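Local coordinates for uncharacterized protein (Yersinia pestis, PDB 4RGI), which is of unknown function but folds as a KTSC domain, a small single-chain alpha-beta sandwich, at residues Ser11-Ser16 with Phe58-Ile63; Leu15-Asp20 with Gln47-Ala52; Met25-Phe30 with Thr35-Gly40. All coordinates share one frame; numbering follows the deposited sequence.

How the contacts relate
Contacts 1 and 2 pin two successive helices, 55-63 and 43-51, to the same strand, 14-20, and their centres lie about 9 Å apart. They meet at the ring of Phe49, where Ile14 CD1 comes within 3.9 Å of Phe49 CZ. Contact 3 is the hairpin next to that strand in the sheet, its centre about 11 Å from that of contact 1 and about 10 Å from that of contact 2. The join runs through Gln29: Gln29 O lies 2.8 Å from Leu15 N, and Gln29 OE1 2.7 Å from Ser16 OG, a probable hydrogen bond. A sulfate ion, probably from the crystallisation liquor, sits on Ser11 and Ser12 of contact 1.

Contact 1 of 3, residues Ser11-Ser16 with Phe58-Ile63. With SO4 (sulfate ion), chain B.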
loop_
_atom_site.group_PDB
_atom_site.type_symbol
_atom_site.label_atom_id
_atom_site.label_comp_id
_atom_site.label_asym_id
_atom_site.label_seq_id
_atom_site.Cartn_x
_atom_site.Cartn_y
_atom_site.Cartn_z
ATOM N N SER A 11 -1.309 5.198 -11.224
ATOM C CA SER A 11 0.023 4.619 -11.161
ATOM C C SER A 11 0.154 3.566 -12.239
ATOM O O SER A 11 -0.812 2.879 -12.550
ATOM C CB SER A 11 0.291 3.991 -9.780
ATOM O OG SER A 11 1.473 3.213 -9.810
ATOM N N SER A 12 1.353 3.412 -12.782
ATOM C CA SER A 12 1.576 2.393 -13.794
ATOM C C SER A 12 1.611 0.999 -13.164
ATOM O O SER A 12 1.505 -0.008 -13.860
ATOM C CB SER A 12 2.869 2.669 -14.561
ATOM O OG SER A 12 4.018 2.508 -13.750
ATOM N N ARG A 13 1.746 0.935 -11.844
ATOM C CA ARG A 13 1.897 -0.361 -11.192
ATOM C C ARG A 13 0.834 -0.655 -10.151
ATOM O O ARG A 13 0.570 -1.816 -9.833
ATOM C CB ARG A 13 3.273 -0.446 -10.549
ATOM C CG ARG A 13 4.392 -0.370 -11.568
ATOM C CD ARG A 13 5.665 0.011 -10.919
ATOM N NE ARG A 13 6.086 -0.983 -9.933
ATOM C CZ ARG A 13 7.132 -0.809 -9.137
ATOM N NH1 ARG A 13 7.827 0.315 -9.223
ATOM N NH2 ARG A 13 7.475 -1.740 -8.249
ATOM N N ILE A 14 0.226 0.397 -9.615
ATOM C CA ILE A 14 -0.693 0.246 -8.495
ATOM C C ILE A 14 -2.068 0.792 -8.843
ATOM O O ILE A 14 -2.191 1.877 -9.410
ATOM C CB ILE A 14 -0.124 0.948 -7.240
ATOM C CG1 ILE A 14 1.168 0.236 -6.815
ATOM C CG2 ILE A 14 -1.157 0.964 -6.098
ATOM C CD1 ILE A 14 2.041 0.992 -5.800
ATOM N N LEU A 15 -3.108 0.030 -8.518
ATOM C CA LEU A 15 -4.480 0.446 -8.812
ATOM C C LEU A 15 -5.179 1.153 -7.650
ATOM O O LEU A 15 -5.910 2.123 -7.853
ATOM C CB LEU A 15 -5.311 -0.765 -9.239
ATOM C CG LEU A 15 -4.947 -1.421 -10.570
ATOM C CD1 LEU A 15 -5.730 -2.701 -10.731
ATOM C CD2 LEU A 15 -5.248 -0.476 -11.725
ATOM N N SER A 16 -4.961 0.671 -6.427
ATOM C CA SER A 16 -5.613 1.251 -5.259
ATOM C C SER A 16 -4.854 0.917 -3.973
ATOM O O SER A 16 -4.117 -0.058 -3.916
ATOM C CB SER A 16 -7.069 0.770 -5.124
ATOM O OG SER A 16 -7.139 -0.639 -4.939
ATOM N N PHE A 58 7.744 5.190 -4.425
ATOM C CA PHE A 58 7.571 5.158 -2.976
ATOM C C PHE A 58 7.415 3.718 -2.510
ATOM O O PHE A 58 8.015 3.319 -1.524
ATOM C CB PHE A 58 6.370 5.988 -2.530
ATOM C CG PHE A 58 6.245 6.100 -1.035
ATOM C CD1 PHE A 58 5.611 5.112 -0.299
ATOM C CD2 PHE A 58 6.771 7.185 -0.375
ATOM C CE1 PHE A 58 5.507 5.203 1.068
ATOM C CE2 PHE A 58 6.669 7.283 0.999
ATOM C CZ PHE A 58 6.036 6.293 1.720
ATOM N N PHE A 59 6.617 2.932 -3.222
ATOM C CA PHE A 59 6.498 1.525 -2.864
ATOM C C PHE A 59 7.870 0.860 -2.868
ATOM O O PHE A 59 8.244 0.166 -1.926
ATOM C CB PHE A 59 5.568 0.785 -3.804
ATOM C CG PHE A 59 5.585 -0.693 -3.606
ATOM C CD1 PHE A 59 5.058 -1.256 -2.459
ATOM C CD2 PHE A 59 6.147 -1.523 -4.550
ATOM C CE1 PHE A 59 5.075 -2.623 -2.271
ATOM C CE2 PHE A 59 6.170 -2.898 -4.368
ATOM C CZ PHE A 59 5.640 -3.451 -3.234
ATOM N N ASP A 60 8.636 1.081 -3.928
ATOM C CA ASP A 60 9.949 0.441 -4.033
ATOM C C ASP A 60 10.913 0.866 -2.933
ATOM O O ASP A 60 11.696 0.050 -2.436
ATOM C CB ASP A 60 10.591 0.737 -5.396
ATOM C CG ASP A 60 9.992 -0.080 -6.514
ATOM O OD1 ASP A 60 9.415 -1.144 -6.220
ATOM O OD2 ASP A 60 10.107 0.330 -7.691
ATOM N N GLY A 61 10.857 2.132 -2.539
ATOM C CA GLY A 61 11.842 2.665 -1.614
ATOM C C GLY A 61 11.508 2.533 -0.141
ATOM O O GLY A 61 12.411 2.498 0.710
ATOM N N VAL A 62 10.216 2.454 0.175
ATOM C CA VAL A 62 9.789 2.555 1.562
ATOM C C VAL A 62 9.033 1.335 2.070
ATOM O O VAL A 62 9.119 0.997 3.250
ATOM C CB VAL A 62 8.913 3.805 1.751
ATOM C CG1 VAL A 62 8.500 3.977 3.193
ATOM C CG2 VAL A 62 9.664 5.029 1.259
ATOM N N ILE A 63 8.293 0.677 1.184
ATOM C CA ILE A 63 7.399 -0.395 1.626
ATOM C C ILE A 63 7.946 -1.779 1.283
ATOM O O ILE A 63 8.002 -2.664 2.138
ATOM C CB ILE A 63 5.985 -0.257 1.000
ATOM C CG1 ILE A 63 5.388 1.125 1.272
ATOM C CG2 ILE A 63 5.062 -1.374 1.507
ATOM C CD1 ILE A 63 5.225 1.415 2.738
HETATM S S SO4 B . 4.230 4.973 -11.186
HETATM O O1 SO4 B . 4.715 3.624 -11.392
HETATM O O2 SO4 B . 3.309 5.292 -12.269
HETATM O O3 SO4 B . 3.537 5.005 -9.901
HETATM O O4 SO4 B . 5.350 5.927 -11.186
#
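Asp60 OD1 is gripped by two cations, Arg13 NH2 at 2.9 Å and the NZ of Lys64, four residues further along. The other carboxylate oxygen, Asp60 OD2, takes the shorter bond, from Arg13 NH1 at 2.7 Å, with the N-H pointing almost straight at it (166°). The result is an end-on, two-pronged salt bridge, one guanidinium nitrogen to each oxygen, and it is not flat: the two planes stand 38° apart. Both oxygens lie close to the guanidinium plane, yet OD2 is met from above the carboxylate plane and OD1 on its syn side, somewhat tilted. A bend at chi3 (62°) swings the arginine head toward the aspartate. There Arg13 NH2 also comes 3.9 Å from Phe59 CD2, at the edge of the ring.

Next to this salt bridge the contact turns apolar. Ile14 CD1 rests 4.1 Å from Phe59 CB, while the Phe59 ring makes an edge-to-face pair with Phe30 of the neighbouring strand.

The loop that carries Arg13 is shaped by Ser11. Its OG accepts from Arg13 N at 3.1 Å, an ST turn, and from Ile14 N, an ST motif. The same hydroxyl donates to the sulfate, with Ser11 OG 2.7 Å from O3. Ser12 adds two more bonds, its OG 2.7 Å from sulfate O1 and its backbone N 2.8 Å from sulfate O2. Ser54 OG and Gly56 N also hydrogen-bond the sulfate. Gly56 lies in the first turn of helix 55-63, whose positive end would favour the anion. The sulfate thus marks a place where serine hydroxyls and backbone N-H groups at a helix N-terminus hold an anion in the crystal, beside a salt bridge tying that helix to the loop that leads into strand 14-20 of the alpha-beta sandwich.

Contact 2 of 3, residues Leu15-Asp20 with Gln47-Ala52; sequences LSIGYD and QNFMSA
Ile17 is the residue of 15-20 that packs on 47-52, where helix 43-51 lies on the sheet of the alpha-beta sandwich. The strand comes to it through a classic beta bulge, Leu15 and Ser16 both facing Gln29 on the neighbouring strand. Ser16 turns its side chain from the helix, and its OG is hydrogen-bonded to Gln29 OE1 and Arg6 NE.

Ile17 then points toward the helix and divides its two branches between two partners. The CG1 branch, anti to the carbonyl carbon (chi1 -61°) and extended beyond, carries CD1 to the face of the Phe49 ring. Ile17 CD1 sits 3.6 Å from the centroid of the Phe49 ring and only 13° off the ring normal, a nearly centred CH-pi contact, with its nearest ring atom, Phe49 CZ, likewise 3.6 Å away. Phe49 presents this face because its ring is turned to a chi2 of -1°. The same ring packs against Phe58 of helix 55-63, and its side chain touches Leu26 and Ile28, so it lies deep between sheet and helices.

The second branch of Ile17 meets Met50, a selenomethionine whose chain bends at chi2 and chi3 to bring its end back to the strand. The two side chains run past each other in opposite directions, and Met50 SE lies 3.8 Å from Ile17 CG2 and 3.9 Å from Ile17 CB.

Two residues on, Tyr19 stacks its ring on His46, one turn ahead of Met50 on the same helix, while Tyr19 OH hydrogen-bonds Val41 O in the loop just before that helix.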
loop_
_atom_site.group_PDB
_atom_site.type_symbol
_atom_site.label_atom_id
_atom_site.label_comp_id
_atom_site.label_asym_id
_atom_site.label_seq_id
_atom_site.Cartn_x
_atom_site.Cartn_y
_atom_site.Cartn_z
ATOM N N LEU A 15 -3.108 0.030 -8.518
ATOM C CA LEU A 15 -4.480 0.446 -8.812
ATOM C C LEU A 15 -5.179 1.153 -7.650
ATOM O O LEU A 15 -5.910 2.123 -7.853
ATOM C CB LEU A 15 -5.311 -0.765 -9.239
ATOM C CG LEU A 15 -4.947 -1.421 -10.570
ATOM C CD1 LEU A 15 -5.730 -2.701 -10.731
ATOM C CD2 LEU A 15 -5.248 -0.476 -11.725
ATOM N N SER A 16 -4.961 0.671 -6.427
ATOM C CA SER A 16 -5.613 1.251 -5.259
ATOM C C SER A 16 -4.854 0.917 -3.973
ATOM O O SER A 16 -4.117 -0.058 -3.916
ATOM C CB SER A 16 -7.069 0.770 -5.124
ATOM O OG SER A 16 -7.139 -0.639 -4.939
ATOM N N ILE A 17 -5.055 1.749 -2.958
ATOM C CA ILE A 17 -4.331 1.654 -1.693
ATOM C C ILE A 17 -5.292 1.901 -0.569
ATOM O O ILE A 17 -6.029 2.884 -0.608
ATOM C CB ILE A 17 -3.189 2.683 -1.596
ATOM C CG1 ILE A 17 -2.160 2.473 -2.702
ATOM C CG2 ILE A 17 -2.486 2.600 -0.232
ATOM C CD1 ILE A 17 -1.151 3.610 -2.800
ATOM N N GLY A 18 -5.279 1.029 0.439
ATOM C CA GLY A 18 -6.091 1.245 1.625
ATOM C C GLY A 18 -5.265 1.145 2.893
ATOM O O GLY A 18 -4.191 0.563 2.884
ATOM N N TYR A 19 -5.759 1.731 3.980
ATOM C CA TYR A 19 -5.046 1.662 5.242
ATOM C C TYR A 19 -6.031 1.536 6.396
ATOM O O TYR A 19 -7.050 2.235 6.448
ATOM C CB TYR A 19 -4.153 2.883 5.427
ATOM C CG TYR A 19 -3.317 2.840 6.686
ATOM C CD1 TYR A 19 -2.221 1.991 6.792
ATOM C CD2 TYR A 19 -3.626 3.642 7.771
ATOM C CE1 TYR A 19 -1.452 1.946 7.963
ATOM C CE2 TYR A 19 -2.856 3.614 8.936
ATOM C CZ TYR A 19 -1.784 2.754 9.034
ATOM O OH TYR A 19 -1.031 2.734 10.198
ATOM N N ASP A 20 -5.723 0.606 7.295
ATOM C CA ASP A 20 -6.521 0.351 8.495
ATOM C C ASP A 20 -5.721 0.833 9.694
ATOM O O ASP A 20 -4.787 0.163 10.122
ATOM C CB ASP A 20 -6.840 -1.148 8.582
ATOM C CG ASP A 20 -7.693 -1.518 9.781
ATOM O OD1 ASP A 20 -8.002 -0.652 10.627
ATOM O OD2 ASP A 20 -8.039 -2.709 9.867
ATOM N N GLN A 47 0.359 8.083 4.892
ATOM C CA GLN A 47 0.153 9.454 4.445
ATOM C C GLN A 47 1.187 9.852 3.395
ATOM O O GLN A 47 0.836 10.403 2.363
ATOM C CB GLN A 47 0.204 10.419 5.631
ATOM C CG GLN A 47 -0.978 10.320 6.570
ATOM C CD GLN A 47 -0.784 11.223 7.759
ATOM O OE1 GLN A 47 0.333 11.669 8.027
ATOM N NE2 GLN A 47 -1.864 11.518 8.471
ATOM N N ASN A 48 2.458 9.556 3.644
ATOM C CA ASN A 48 3.503 9.851 2.665
ATOM C C ASN A 48 3.342 9.087 1.344
ATOM O O ASN A 48 3.689 9.593 0.283
ATOM C CB ASN A 48 4.884 9.546 3.239
ATOM C CG ASN A 48 5.292 10.521 4.320
ATOM O OD1 ASN A 48 4.703 11.600 4.470
ATOM N ND2 ASN A 48 6.313 10.147 5.082
ATOM N N PHE A 49 2.848 7.863 1.431
ATOM C CA PHE A 49 2.535 7.042 0.263
ATOM C C PHE A 49 1.514 7.758 -0.598
ATOM O O PHE A 49 1.677 7.873 -1.809
ATOM C CB PHE A 49 1.979 5.689 0.710
ATOM C CG PHE A 49 2.071 4.569 -0.325
ATOM C CD1 PHE A 49 2.601 4.764 -1.591
ATOM C CD2 PHE A 49 1.618 3.304 0.009
ATOM C CE1 PHE A 49 2.679 3.702 -2.505
ATOM C CE2 PHE A 49 1.686 2.232 -0.895
ATOM C CZ PHE A 49 2.211 2.440 -2.165
HETATM N N MSE A 50 0.463 8.256 0.037
HETATM C CA MSE A 50 -0.630 8.882 -0.705
HETATM C C MSE A 50 -0.200 10.209 -1.323
HETATM O O MSE A 50 -0.727 10.612 -2.361
HETATM C CB MSE A 50 -1.850 9.087 0.194
HETATM C CG MSE A 50 -2.470 7.789 0.700
HETATM SE SE MSE A 50 -2.761 6.401 -0.677
HETATM C CE MSE A 50 -4.240 7.183 -1.665
ATOM N N SER A 51 0.771 10.873 -0.702
ATOM C CA SER A 51 1.256 12.154 -1.214
ATOM C C SER A 51 2.397 12.047 -2.201
ATOM O O SER A 51 2.785 13.047 -2.793
ATOM C CB SER A 51 1.706 13.042 -0.056
ATOM O OG SER A 51 0.627 13.267 0.818
ATOM N N ALA A 52 2.953 10.855 -2.369
ATOM C CA ALA A 52 4.123 10.690 -3.227
ATOM C C ALA A 52 3.826 11.074 -4.669
ATOM O O ALA A 52 2.735 10.810 -5.179
ATOM C CB ALA A 52 4.620 9.247 -3.180
#

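Contact 3 of 3, residues Met25-Phe30 with Thr35-Gly40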
loop_
_atom_site.group_PDB
_atom_site.type_symbol
_atom_site.label_atom_id
_atom_site.label_comp_id
_atom_site.label_asym_id
_atom_site.label_seq_id
_atom_site.Cartn_x
_atom_site.Cartn_y
_atom_site.Cartn_z
HETATM N N MSE A 25 -2.465 -1.741 9.182
HETATM C CA MSE A 25 -2.351 -2.586 8.005
HETATM C C MSE A 25 -2.544 -1.798 6.725
HETATM O O MSE A 25 -3.468 -0.991 6.633
HETATM C CB MSE A 25 -3.370 -3.712 8.099
HETATM C CG MSE A 25 -3.301 -4.745 6.993
HETATM SE SE MSE A 25 -4.359 -6.266 7.551
HETATM C CE MSE A 25 -6.141 -5.513 7.267
ATOM N N LEU A 26 -1.653 -2.011 5.755
ATOM C CA LEU A 26 -1.689 -1.314 4.483
ATOM C C LEU A 26 -2.075 -2.306 3.405
ATOM O O LEU A 26 -1.505 -3.379 3.351
ATOM C CB LEU A 26 -0.321 -0.721 4.172
ATOM C CG LEU A 26 -0.149 0.008 2.854
ATOM C CD1 LEU A 26 -0.800 1.383 2.917
ATOM C CD2 LEU A 26 1.315 0.135 2.605
ATOM N N GLU A 27 -3.040 -1.964 2.553
ATOM C CA GLU A 27 -3.451 -2.891 1.504
ATOM C C GLU A 27 -3.175 -2.265 0.148
ATOM O O GLU A 27 -3.584 -1.137 -0.117
ATOM C CB GLU A 27 -4.928 -3.256 1.651
ATOM C CG GLU A 27 -5.360 -4.459 0.839
ATOM C CD GLU A 27 -6.757 -4.938 1.235
ATOM O OE1 GLU A 27 -6.885 -5.675 2.232
ATOM O OE2 GLU A 27 -7.721 -4.541 0.564
ATOM N N ILE A 28 -2.463 -2.995 -0.700
ATOM C CA ILE A 28 -2.077 -2.471 -2.001
ATOM C C ILE A 28 -2.607 -3.396 -3.088
ATOM O O ILE A 28 -2.308 -4.579 -3.080
ATOM C CB ILE A 28 -0.558 -2.364 -2.156
ATOM C CG1 ILE A 28 0.047 -1.541 -1.013
ATOM C CG2 ILE A 28 -0.228 -1.729 -3.518
ATOM C CD1 ILE A 28 1.546 -1.371 -1.130
ATOM N N GLN A 29 -3.400 -2.861 -4.006
ATOM C CA GLN A 29 -3.812 -3.646 -5.157
ATOM C C GLN A 29 -2.941 -3.289 -6.367
ATOM O O GLN A 29 -2.953 -2.154 -6.830
ATOM C CB GLN A 29 -5.286 -3.404 -5.447
ATOM C CG GLN A 29 -5.774 -4.055 -6.720
ATOM C CD GLN A 29 -7.219 -3.751 -6.979
ATOM O OE1 GLN A 29 -7.711 -2.667 -6.658
ATOM N NE2 GLN A 29 -7.921 -4.711 -7.573
ATOM N N PHE A 30 -2.170 -4.255 -6.855
ATOM C CA PHE A 30 -1.273 -4.041 -7.990
ATOM C C PHE A 30 -1.964 -4.322 -9.334
ATOM O O PHE A 30 -2.911 -5.095 -9.399
ATOM C CB PHE A 30 -0.035 -4.926 -7.855
ATOM C CG PHE A 30 0.807 -4.612 -6.653
ATOM C CD1 PHE A 30 0.633 -5.297 -5.465
ATOM C CD2 PHE A 30 1.780 -3.636 -6.720
ATOM C CE1 PHE A 30 1.419 -4.998 -4.365
ATOM C CE2 PHE A 30 2.553 -3.334 -5.633
ATOM C CZ PHE A 30 2.374 -4.009 -4.454
ATOM N N THR A 35 -3.502 -8.482 -4.993
ATOM C CA THR A 35 -3.625 -7.629 -3.810
ATOM C C THR A 35 -2.844 -8.171 -2.617
ATOM O O THR A 35 -2.929 -9.341 -2.302
ATOM C CB THR A 35 -5.108 -7.449 -3.431
ATOM O OG1 THR A 35 -5.802 -6.902 -4.561
ATOM C CG2 THR A 35 -5.268 -6.506 -2.260
ATOM N N TYR A 36 -2.059 -7.301 -1.984
ATOM C CA TYR A 36 -1.251 -7.675 -0.820
ATOM C C TYR A 36 -1.564 -6.816 0.387
ATOM O O TYR A 36 -1.858 -5.635 0.233
ATOM C CB TYR A 36 0.237 -7.518 -1.127
ATOM C CG TYR A 36 0.802 -8.567 -2.042
ATOM C CD1 TYR A 36 0.458 -8.604 -3.377
ATOM C CD2 TYR A 36 1.700 -9.514 -1.571
ATOM C CE1 TYR A 36 0.977 -9.557 -4.215
ATOM C CE2 TYR A 36 2.209 -10.486 -2.404
ATOM C CZ TYR A 36 1.853 -10.498 -3.719
ATOM O OH TYR A 36 2.362 -11.465 -4.556
ATOM N N GLN A 37 -1.451 -7.398 1.581
ATOM C CA GLN A 37 -1.502 -6.654 2.821
ATOM C C GLN A 37 -0.118 -6.577 3.433
ATOM O O GLN A 37 0.596 -7.576 3.450
ATOM C CB GLN A 37 -2.473 -7.307 3.808
ATOM C CG GLN A 37 -3.898 -7.278 3.318
ATOM C CD GLN A 37 -4.828 -8.009 4.247
ATOM O OE1 GLN A 37 -4.402 -8.893 4.982
ATOM N NE2 GLN A 37 -6.103 -7.641 4.230
ATOM N N TYR A 38 0.233 -5.399 3.946
ATOM C CA TYR A 38 1.510 -5.155 4.606
ATOM C C TYR A 38 1.218 -4.857 6.061
ATOM O O TYR A 38 0.376 -4.018 6.367
ATOM C CB TYR A 38 2.264 -3.991 3.957
ATOM C CG TYR A 38 2.795 -4.364 2.594
ATOM C CD1 TYR A 38 4.103 -4.805 2.446
ATOM C CD2 TYR A 38 1.975 -4.338 1.472
ATOM C CE1 TYR A 38 4.600 -5.181 1.198
ATOM C CE2 TYR A 38 2.461 -4.716 0.219
ATOM C CZ TYR A 38 3.770 -5.136 0.095
ATOM O OH TYR A 38 4.264 -5.507 -1.139
ATOM N N LEU A 39 1.904 -5.549 6.957
ATOM C CA LEU A 39 1.526 -5.517 8.361
ATOM C C LEU A 39 2.466 -4.643 9.141
ATOM O O LEU A 39 3.654 -4.617 8.870
ATOM C CB LEU A 39 1.519 -6.925 8.949
ATOM C CG LEU A 39 0.664 -7.930 8.202
ATOM C CD1 LEU A 39 0.705 -9.244 8.939
ATOM C CD2 LEU A 39 -0.735 -7.418 8.146
ATOM N N GLY A 40 1.928 -3.911 10.103
ATOM C CA GLY A 40 2.754 -3.127 10.992
ATOM C C GLY A 40 3.286 -1.877 10.335
ATOM O O GLY A 40 4.410 -1.485 10.577
#
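Strands 25-30 and 34-39 form a beta hairpin in the antiparallel sheet, with Leu26-Tyr38 and Ile28-Tyr36 as hydrogen-bonded pairs. In the first, Tyr38 N reaches Leu26 O at 2.7 Å and Leu26 N reaches Tyr38 O at 2.9 Å; in the second, Ile28 N to Tyr36 O and Tyr36 N to Ile28 O are both 2.9 Å.

On the face bearing Leu26, Ile28, Tyr36 and Tyr38, Phe49 of helix 43-51 packs on Leu26 and Ile28. Here Ile28 CD1 approaches Tyr38 CE2 at 3.7 Å, and Ile28 CG2 lies over one face of the Phe30 ring. That ring stands steeply against Tyr36, planes at 80°, in an oblique pair.

On the opposite face Glu27, Gln37 and Thr35 gather. Glu27 and Gln37, a non-hydrogen-bonded pair, run side by side with carboxylate and amide nearly coplanar. Each has a further partner: Glu27 on its other oxygen, OE2, in a salt bridge with Arg6 NH1, and Gln37 on its amide oxygen, OE1, which accepts from Arg70 NE of strand 69-72 and so fixes the amide flip. Gln37 NE2 thus donates to Glu27 OE1 at 2.9 Å, nearly straight (172°) and close to the amide plane.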